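Local atomic coordinates of CalU16 (Micromonospora echinospora, PDB entry 4FPW), a protein that probably confers self-resistance to the enediyne calicheamicin by a self-sacrifice mechanism, as a member of the AHA1 family in the Bet v 1-like clan. Residues Gly90-Glu95 and His113-Glu118. Sequence-based numbering, arbitrary orientation.
Sequences GKPDSE and HATTSE
Glu95 and Ala114 form an antiparallel hydrogen-bonded pair, joined by two backbone bonds: Glu95 N reaches Ala114 O at 3.0 Å, and Ala114 N reaches Glu95 O at 2.7 Å. The same Glu95 carbonyl also receives a CA-H...O contact from His113 CA, so one oxygen meets two adjacent donors. Past Ser94 and Thr115 the backbones separate, and a water bridges them, donating to Asp93 O at 2.5 Å and accepting from Thr116 N at 2.7 Å.

On the face turned to helix 118-138, Ser94 meets the edge of the imidazole of His113: Ser94 CB lies in the ring plane, 3.1 Å from His113 NE2. Ser94 OG, anti to its own carbonyl carbon (chi1 -65°), lies 3.5 Å from Thr115 CB; its angle to NE2 is too poor for a hydrogen bond. The imidazole is instead oriented by ND1, which accepts from the indole NE1 of Trp128, while Trp86 meets the ring edge-to-face.

Farther from the bonded pair, Pro92 CG packs on Ser117 CB at 3.8 Å, while CB and CG of Pro92 run alongside Thr116 OG1, the two side chains pointing in opposite directions. Here Thr115 OG1, anti to its backbone N (chi1 164°), accepts from Ser117 N at 3.0 Å in an ST turn. That turn leads the chain off the sheet and sets Ser117 as N-cap of helix 118-138.

This is the open end of the hairpin 94-103/106-115, within the antiparallel sheet that wraps the long helix in Bet v 1-like folds. Its chemistry implies a division of labour: backbone hydrogen bonds and a bridging water fix the strand register, whereas the side chains of Ser94, His113 and Thr115 join sheet to helix. With ND1 satisfied by Trp128, the proton of a neutral ring would probably sit on NE2, at the edge Ser94 CB meets.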
loop_
_atom_site.group_PDB
_atom_site.type_symbol
_atom_site.label_atom_id
_atom_site.label_comp_id
_atom_site.label_asym_id
_atom_site.label_seq_id
_atom_site.Cartn_x
_atom_site.Cartn_y
_atom_site.Cartn_z
ATOM N N GLY A 90 2.471 15.059 10.708
ATOM C CA GLY A 90 3.231 14.840 11.941
ATOM C C GLY A 90 4.263 13.728 11.822
ATOM O O GLY A 90 4.861 13.339 12.823
ATOM N N LYS A 91 4.494 13.249 10.594
ATOM C CA LYS A 91 5.156 11.979 10.353
ATOM C C LYS A 91 6.495 12.118 9.640
ATOM O O LYS A 91 6.681 13.057 8.880
ATOM C CB LYS A 91 4.248 11.091 9.495
ATOM C CG LYS A 91 2.932 10.697 10.150
ATOM C CD LYS A 91 3.174 9.758 11.322
ATOM C CE LYS A 91 1.892 9.134 11.856
ATOM N NZ LYS A 91 2.196 8.085 12.886
ATOM N N PRO A 92 7.420 11.156 9.872
ATOM C CA PRO A 92 8.621 11.061 9.055
ATOM C C PRO A 92 8.216 10.596 7.689
ATOM O O PRO A 92 7.104 10.126 7.531
ATOM C CB PRO A 92 9.464 9.999 9.756
ATOM C CG PRO A 92 8.489 9.175 10.518
ATOM C CD PRO A 92 7.376 10.103 10.905
ATOM N N ASP A 93 9.094 10.770 6.711
ATOM C CA ASP A 93 8.766 10.445 5.337
ATOM C C ASP A 93 8.904 8.946 5.198
ATOM O O ASP A 93 9.708 8.312 5.880
ATOM C CB ASP A 93 9.649 11.216 4.331
ATOM C CG ASP A 93 9.175 12.669 4.107
ATOM O OD1 ASP A 93 8.451 13.208 4.974
ATOM O OD2 ASP A 93 9.515 13.268 3.055
ATOM N N SER A 94 8.080 8.392 4.327
ATOM C CA SER A 94 7.940 6.953 4.156
ATOM C C SER A 94 8.090 6.623 2.693
ATOM O O SER A 94 8.266 7.512 1.863
ATOM C CB SER A 94 6.552 6.510 4.608
ATOM O OG SER A 94 6.335 6.700 5.995
ATOM N N GLU A 95 7.999 5.338 2.376
ATOM C CA GLU A 95 8.083 4.879 0.992
ATOM C C GLU A 95 7.160 3.698 0.880
ATOM O O GLU A 95 7.088 2.877 1.791
ATOM C CB GLU A 95 9.512 4.460 0.705
ATOM C CG GLU A 95 9.991 4.520 -0.732
ATOM C CD GLU A 95 11.512 4.446 -0.778
ATOM O OE1 GLU A 95 12.151 5.403 -0.283
ATOM O OE2 GLU A 95 12.072 3.434 -1.272
ATOM N N HIS A 113 5.092 -0.920 2.586
ATOM C CA HIS A 113 5.254 0.432 3.066
ATOM C C HIS A 113 6.353 0.378 4.110
ATOM O O HIS A 113 6.242 -0.341 5.106
ATOM C CB HIS A 113 3.954 0.909 3.696
ATOM C CG HIS A 113 3.890 2.386 3.946
ATOM N ND1 HIS A 113 2.718 3.099 3.831
ATOM C CD2 HIS A 113 4.835 3.283 4.312
ATOM C CE1 HIS A 113 2.933 4.363 4.131
ATOM N NE2 HIS A 113 4.210 4.502 4.419
ATOM N N ALA A 114 7.425 1.124 3.854
ATOM C CA ALA A 114 8.570 1.191 4.738
ATOM C C ALA A 114 8.575 2.543 5.426
ATOM O O ALA A 114 8.268 3.565 4.802
ATOM C CB ALA A 114 9.853 1.000 3.947
ATOM N N THR A 115 8.942 2.532 6.707
ATOM C CA THR A 115 8.991 3.723 7.535
ATOM C C THR A 115 9.851 3.484 8.762
ATOM O O THR A 115 9.812 2.402 9.348
ATOM C CB THR A 115 7.609 4.118 8.047
ATOM O OG1 THR A 115 7.767 5.042 9.134
ATOM C CG2 THR A 115 6.824 2.891 8.541
ATOM N N THR A 116 10.594 4.511 9.157
ATOM C CA THR A 116 11.529 4.449 10.275
ATOM C C THR A 116 10.795 4.574 11.609
ATOM O O THR A 116 11.393 4.396 12.664
ATOM C CB THR A 116 12.540 5.622 10.207
ATOM O OG1 THR A 116 11.825 6.861 10.272
ATOM C CG2 THR A 116 13.362 5.601 8.908
ATOM N N SER A 117 9.505 4.900 11.561
ATOM C CA SER A 117 8.686 5.019 12.758
ATOM C C SER A 117 8.002 3.698 13.158
ATOM O O SER A 117 7.086 3.216 12.465
ATOM C CB SER A 117 7.628 6.081 12.525
ATOM O OG SER A 117 6.890 6.327 13.706
ATOM N N GLU A 118 8.436 3.122 14.281
ATOM C CA GLU A 118 7.819 1.898 14.805
ATOM C C GLU A 118 6.308 2.019 14.994
ATOM O O GLU A 118 5.572 1.093 14.692
ATOM C CB GLU A 118 8.433 1.498 16.137
ATOM C CG GLU A 118 7.865 0.189 16.678
ATOM C CD GLU A 118 8.794 -0.476 17.663
ATOM O OE1 GLU A 118 9.275 -1.592 17.376
ATOM O OE2 GLU A 118 9.063 0.135 18.713
HETATM O O HOH W 1 10.476 6.701 7.617
#